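Local coordinates for tailspike protein (Siphovirus 9NA, PDB 3RIQ), which probably recognises Salmonella lipopolysaccharide as the phage receptor and cleaves its O-antigen as an endorhamnosidase, working as a trimeric tailspike, at residues I333-M347 and N354-D367. Sequence-based numbering, arbitrary orientation. Where two conformers were deposited one is given.
Sequences IIDNVVTYEAHKEGM and NDITNITVVCANKD
The imidazole of His343 is met by Lys366 over one face and by Asp367 at its edge. Lys366 CD stands 4.0 Å from the ring centroid, 27° off the normal, a CH-pi contact. Asp367 OD2 lies in the ring plane and accepts from His343 ND1 at 2.8 Å, although it is approached from above its own carboxylate plane; His343 NE2 is held by Asp319. The Lys366 chain, fully extended with CG anti to the backbone N (chi1 -175°), runs on past the ring to Glu341, where NZ bridges OE1 at 2.8 Å; Asp319 also takes this ammonium. The Tyr340 ring is approached obliquely by Val362, whose CB is 3.5 Å from CE1.

At the other end, Asp335 OD1 accepts two bonds: from Thr357 OG1 on its anti side and from Asn358 ND2 on its syn lone pair, the latter nearly straight (168°). On the opposite sheet face, Ile359 CD1 packs 3.7 Å from Val337 CB, and Met347 SD sits 3.9 Å from Ile359 CG2. Strands 333-340 and 355-362 run parallel; their backbone pattern breaks where Asn336 N and Val337 N donate successively to Thr357 O and Asn358 O, then resumes with Thr360 N to Val337 O. Met347 and Ile356 also touch Trp327 inside the coil, whereas Asp335 and Tyr340 face neighbouring subunits. In-register stacking of successive rungs, their strand axes 4.6 Å apart, marks the right-handed parallel beta-helix of the P22-like tailspikes.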
loop_
_atom_site.group_PDB
_atom_site.type_symbol
_atom_site.label_atom_id
_atom_site.label_comp_id
_atom_site.label_asym_id
_atom_site.label_seq_id
_atom_site.Cartn_x
_atom_site.Cartn_y
_atom_site.Cartn_z
ATOM N N ILE A 333 -6.118 7.056 -12.686
ATOM C CA ILE A 333 -4.912 6.540 -11.986
ATOM C C ILE A 333 -5.354 5.408 -11.085
ATOM O O ILE A 333 -6.244 5.594 -10.273
ATOM C CB ILE A 333 -4.185 7.663 -11.192
ATOM C CG1 ILE A 333 -3.644 8.697 -12.167
ATOM C CG2 ILE A 333 -3.074 7.067 -10.311
ATOM C CD1 ILE A 333 -3.131 9.982 -11.507
ATOM N N ILE A 334 -4.777 4.223 -11.286
ATOM C CA ILE A 334 -5.117 3.038 -10.499
ATOM C C ILE A 334 -3.842 2.525 -9.884
ATOM O O ILE A 334 -2.890 2.241 -10.611
ATOM C CB ILE A 334 -5.783 1.901 -11.357
ATOM C CG1 ILE A 334 -7.053 2.396 -12.038
ATOM C CG2 ILE A 334 -6.128 0.692 -10.469
ATOM C CD1 ILE A 334 -6.830 2.953 -13.436
ATOM N N ASP A 335 -3.796 2.421 -8.555
ATOM C CA ASP A 335 -2.599 1.914 -7.872
ATOM C C ASP A 335 -2.964 0.996 -6.719
ATOM O O ASP A 335 -3.812 1.362 -5.899
ATOM C CB ASP A 335 -1.720 3.079 -7.327
ATOM C CG ASP A 335 -0.505 2.561 -6.565
ATOM O OD1 ASP A 335 0.281 1.788 -7.190
ATOM O OD2 ASP A 335 -0.342 2.832 -5.350
ATOM N N ASN A 336 -2.325 -0.175 -6.646
ATOM C CA ASN A 336 -2.510 -1.085 -5.521
ATOM C C ASN A 336 -3.911 -1.685 -5.487
ATOM O O ASN A 336 -4.779 -1.293 -4.689
ATOM C CB ASN A 336 -2.121 -0.464 -4.168
ATOM C CG ASN A 336 -2.194 -1.486 -3.034
ATOM O OD1 ASN A 336 -2.368 -2.683 -3.281
ATOM N ND2 ASN A 336 -2.127 -1.013 -1.784
ATOM N N VAL A 337 -4.121 -2.646 -6.374
ATOM C CA VAL A 337 -5.382 -3.384 -6.441
ATOM C C VAL A 337 -5.027 -4.853 -6.336
ATOM O O VAL A 337 -4.195 -5.343 -7.107
ATOM C CB VAL A 337 -6.128 -3.114 -7.766
ATOM C CG1 VAL A 337 -7.369 -4.009 -7.893
ATOM C CG2 VAL A 337 -6.498 -1.603 -7.890
ATOM N N VAL A 338 -5.662 -5.543 -5.387
ATOM C CA VAL A 338 -5.395 -6.980 -5.150
ATOM C C VAL A 338 -6.715 -7.710 -5.279
ATOM O O VAL A 338 -7.673 -7.337 -4.600
ATOM C CB VAL A 338 -4.844 -7.205 -3.698
ATOM C CG1 VAL A 338 -4.706 -8.687 -3.353
ATOM C CG2 VAL A 338 -3.515 -6.438 -3.498
ATOM N N THR A 339 -6.810 -8.702 -6.171
ATOM C CA THR A 339 -8.037 -9.472 -6.241
ATOM C C THR A 339 -7.745 -10.949 -6.132
ATOM O O THR A 339 -6.795 -11.432 -6.758
ATOM C CB THR A 339 -8.901 -9.159 -7.499
ATOM O OG1 THR A 339 -8.360 -9.797 -8.676
ATOM C CG2 THR A 339 -9.055 -7.629 -7.716
ATOM N N TYR A 340 -8.564 -11.639 -5.333
ATOM C CA TYR A 340 -8.497 -13.090 -5.138
ATOM C C TYR A 340 -9.807 -13.712 -5.610
ATOM O O TYR A 340 -10.892 -13.201 -5.286
ATOM C CB TYR A 340 -8.353 -13.427 -3.642
ATOM C CG TYR A 340 -6.938 -13.358 -3.139
ATOM C CD1 TYR A 340 -6.116 -14.490 -3.222
ATOM C CD2 TYR A 340 -6.397 -12.170 -2.651
ATOM C CE1 TYR A 340 -4.797 -14.449 -2.811
ATOM C CE2 TYR A 340 -5.068 -12.106 -2.199
ATOM C CZ TYR A 340 -4.269 -13.267 -2.308
ATOM O OH TYR A 340 -2.942 -13.275 -1.959
ATOM N N GLU A 341 -9.711 -14.852 -6.286
ATOM C CA GLU A 341 -10.896 -15.716 -6.568
ATOM C C GLU A 341 -11.993 -14.994 -7.351
ATOM O O GLU A 341 -13.165 -15.357 -7.256
ATOM C CB GLU A 341 -11.481 -16.302 -5.250
ATOM C CG GLU A 341 -10.623 -17.343 -4.506
ATOM C CD GLU A 341 -11.314 -17.647 -3.173
ATOM O OE1 GLU A 341 -12.208 -18.459 -3.175
ATOM O OE2 GLU A 341 -11.063 -16.971 -2.132
ATOM N N ALA A 342 -11.644 -14.006 -8.179
ATOM C CA ALA A 342 -12.674 -13.435 -9.082
ATOM C C ALA A 342 -13.201 -14.544 -9.997
ATOM O O ALA A 342 -12.401 -15.328 -10.546
ATOM C CB ALA A 342 -12.093 -12.317 -9.916
ATOM N N HIS A 343 -14.524 -14.619 -10.166
ATOM C CA HIS A 343 -15.080 -15.671 -11.017
ATOM C C HIS A 343 -14.951 -15.349 -12.520
ATOM O O HIS A 343 -14.826 -16.272 -13.349
ATOM C CB HIS A 343 -16.515 -16.015 -10.610
ATOM C CG HIS A 343 -16.599 -16.680 -9.270
ATOM N ND1 HIS A 343 -17.235 -17.888 -9.077
ATOM C CD2 HIS A 343 -16.090 -16.326 -8.069
ATOM C CE1 HIS A 343 -17.146 -18.232 -7.797
ATOM N NE2 HIS A 343 -16.446 -17.301 -7.167
ATOM N N LYS A 344 -14.923 -14.065 -12.851
ATOM C CA LYS A 344 -14.628 -13.601 -14.212
ATOM C C LYS A 344 -13.174 -13.119 -14.246
ATOM O O LYS A 344 -12.321 -13.666 -13.505
ATOM C CB LYS A 344 -15.613 -12.490 -14.645
ATOM C CG LYS A 344 -17.101 -12.824 -14.377
ATOM C CD LYS A 344 -17.593 -14.040 -15.125
ATOM C CE LYS A 344 -19.142 -14.223 -14.946
ATOM N NZ LYS A 344 -19.548 -14.751 -13.592
ATOM N N GLU A 345 -12.863 -12.108 -15.066
ATOM C CA GLU A 345 -11.499 -11.583 -15.065
ATOM C C GLU A 345 -11.101 -10.998 -13.698
ATOM O O GLU A 345 -11.960 -10.539 -12.941
ATOM C CB GLU A 345 -11.325 -10.501 -16.110
ATOM C CG GLU A 345 -11.453 -10.993 -17.557
ATOM C CD GLU A 345 -12.892 -11.011 -18.104
ATOM O OE1 GLU A 345 -13.863 -10.771 -17.354
ATOM O OE2 GLU A 345 -13.030 -11.245 -19.317
ATOM N N GLY A 346 -9.806 -11.021 -13.390
ATOM C CA GLY A 346 -9.329 -10.498 -12.115
ATOM C C GLY A 346 -9.234 -8.977 -12.038
ATOM O O GLY A 346 -9.451 -8.379 -10.985
ATOM N N MET A 347 -8.920 -8.366 -13.171
ATOM C CA MET A 347 -8.731 -6.909 -13.314
ATOM C C MET A 347 -9.015 -6.614 -14.778
ATOM O O MET A 347 -8.520 -7.331 -15.668
ATOM C CB MET A 347 -7.298 -6.481 -12.942
ATOM C CG MET A 347 -7.110 -4.963 -12.880
ATOM S SD MET A 347 -5.744 -4.315 -13.887
ATOM C CE MET A 347 -6.510 -4.065 -15.495
ATOM N N ASN A 354 -4.961 4.824 -19.504
ATOM C CA ASN A 354 -4.934 4.823 -18.035
ATOM C C ASN A 354 -3.574 4.395 -17.523
ATOM O O ASN A 354 -2.817 3.707 -18.211
ATOM C CB ASN A 354 -6.041 3.890 -17.484
ATOM C CG ASN A 354 -7.434 4.376 -17.853
ATOM O OD1 ASN A 354 -7.780 5.520 -17.573
ATOM N ND2 ASN A 354 -8.216 3.527 -18.514
ATOM N N ASP A 355 -3.301 4.800 -16.287
ATOM C CA ASP A 355 -2.049 4.490 -15.614
ATOM C C ASP A 355 -2.319 3.533 -14.468
ATOM O O ASP A 355 -3.067 3.867 -13.552
ATOM C CB ASP A 355 -1.405 5.776 -15.119
ATOM C CG ASP A 355 -0.778 6.538 -16.242
ATOM O OD1 ASP A 355 0.295 6.119 -16.706
ATOM O OD2 ASP A 355 -1.342 7.545 -16.685
ATOM N N ILE A 356 -1.722 2.348 -14.564
ATOM C CA ILE A 356 -2.078 1.189 -13.735
ATOM C C ILE A 356 -0.836 0.638 -13.085
ATOM O O ILE A 356 0.084 0.225 -13.788
ATOM C CB ILE A 356 -2.697 0.071 -14.625
ATOM C CG1 ILE A 356 -3.928 0.572 -15.384
ATOM C CG2 ILE A 356 -3.075 -1.162 -13.814
ATOM C CD1 ILE A 356 -4.426 -0.376 -16.455
ATOM N N THR A 357 -0.809 0.620 -11.760
ATOM C CA THR A 357 0.374 0.157 -11.038
ATOM C C THR A 357 0.055 -0.733 -9.870
ATOM O O THR A 357 -0.978 -0.594 -9.254
ATOM C CB THR A 357 1.242 1.347 -10.502
ATOM O OG1 THR A 357 0.453 2.217 -9.685
ATOM C CG2 THR A 357 1.839 2.168 -11.642
ATOM N N ASN A 358 0.963 -1.672 -9.595
ATOM C CA ASN A 358 0.883 -2.506 -8.378
ATOM C C ASN A 358 -0.394 -3.317 -8.282
ATOM O O ASN A 358 -1.156 -3.234 -7.311
ATOM C CB ASN A 358 1.158 -1.635 -7.147
ATOM C CG ASN A 358 2.572 -1.091 -7.168
ATOM O OD1 ASN A 358 3.525 -1.871 -7.295
ATOM N ND2 ASN A 358 2.716 0.216 -7.145
ATOM N N ILE A 359 -0.644 -4.103 -9.323
ATOM C CA ILE A 359 -1.808 -4.976 -9.397
ATOM C C ILE A 359 -1.396 -6.392 -9.051
ATOM O O ILE A 359 -0.384 -6.856 -9.585
ATOM C CB ILE A 359 -2.391 -4.985 -10.831
ATOM C CG1 ILE A 359 -2.631 -3.567 -11.328
ATOM C CG2 ILE A 359 -3.669 -5.824 -10.899
ATOM C CD1 ILE A 359 -3.641 -2.765 -10.530
ATOM N N THR A 360 -2.163 -7.079 -8.196
ATOM C CA THR A 360 -1.918 -8.479 -7.830
ATOM C C THR A 360 -3.224 -9.225 -8.068
ATOM O O THR A 360 -4.242 -8.879 -7.464
ATOM C CB THR A 360 -1.497 -8.581 -6.355
ATOM O OG1 THR A 360 -0.276 -7.835 -6.185
ATOM C CG2 THR A 360 -1.213 -10.037 -5.971
ATOM N N VAL A 361 -3.215 -10.199 -8.973
ATOM C CA VAL A 361 -4.405 -10.995 -9.266
ATOM C C VAL A 361 -4.087 -12.447 -8.994
ATOM O O VAL A 361 -3.152 -12.991 -9.597
ATOM C CB VAL A 361 -4.881 -10.803 -10.739
ATOM C CG1 VAL A 361 -5.940 -11.870 -11.135
ATOM C CG2 VAL A 361 -5.419 -9.369 -10.962
ATOM N N VAL A 362 -4.892 -13.094 -8.138
ATOM C CA VAL A 362 -4.704 -14.493 -7.766
ATOM C C VAL A 362 -5.992 -15.231 -8.011
ATOM O O VAL A 362 -7.089 -14.795 -7.591
ATOM C CB VAL A 362 -4.332 -14.621 -6.272
ATOM C CG1 VAL A 362 -4.252 -16.102 -5.854
ATOM C CG2 VAL A 362 -2.991 -13.878 -5.938
ATOM N N CYS A 363 -5.859 -16.340 -8.733
ATOM C CA CYS A 363 -6.995 -17.233 -8.993
ATOM C C CYS A 363 -8.234 -16.540 -9.582
ATOM O O CYS A 363 -9.354 -16.762 -9.071
ATOM C CB CYS A 363 -7.385 -17.996 -7.715
ATOM S SG CYS A 363 -8.522 -19.410 -7.990
ATOM N N ALA A 364 -8.052 -15.690 -10.598
ATOM C CA ALA A 364 -9.209 -15.178 -11.337
ATOM C C ALA A 364 -9.702 -16.243 -12.324
ATOM O O ALA A 364 -9.141 -17.363 -12.399
ATOM C CB ALA A 364 -8.878 -13.857 -12.039
ATOM N N ASN A 365 -10.760 -15.932 -13.076
ATOM C CA ASN A 365 -11.356 -16.944 -13.958
ATOM C C ASN A 365 -11.640 -18.222 -13.158
ATOM O O ASN A 365 -11.415 -19.362 -13.645
ATOM C CB ASN A 365 -10.438 -17.200 -15.190
ATOM C CG ASN A 365 -11.005 -18.233 -16.178
ATOM O OD1 ASN A 365 -12.215 -18.278 -16.479
ATOM N ND2 ASN A 365 -10.115 -19.060 -16.703
ATOM N N LYS A 366 -12.164 -18.037 -11.941
ATOM C CA LYS A 366 -12.325 -19.159 -11.033
ATOM C C LYS A 366 -13.316 -20.163 -11.611
ATOM O O LYS A 366 -13.222 -21.367 -11.324
ATOM C CB LYS A 366 -12.740 -18.670 -9.629
ATOM C CG LYS A 366 -12.824 -19.758 -8.525
ATOM C CD LYS A 366 -13.359 -19.128 -7.220
ATOM C CE LYS A 366 -13.484 -20.147 -6.100
ATOM N NZ LYS A 366 -14.093 -19.611 -4.861
ATOM N N ASP A 367 -14.224 -19.705 -12.462
ATOM C CA ASP A 367 -15.190 -20.656 -13.016
ATOM C C ASP A 367 -14.792 -21.300 -14.349
ATOM O O ASP A 367 -15.605 -22.021 -14.977
ATOM C CB ASP A 367 -16.569 -20.037 -13.082
ATOM C CG ASP A 367 -17.176 -19.849 -11.708
ATOM O OD1 ASP A 367 -16.877 -20.612 -10.748
ATOM O OD2 ASP A 367 -17.973 -18.946 -11.595
HETATM O O HOH W 1 -0.887 4.321 -10.739
HETATM O O HOH W 2 -8.952 -12.678 -8.715
HETATM O O HOH W 3 -14.614 -18.014 -15.376
HETATM O O HOH W 4 -18.592 -17.511 -13.435
#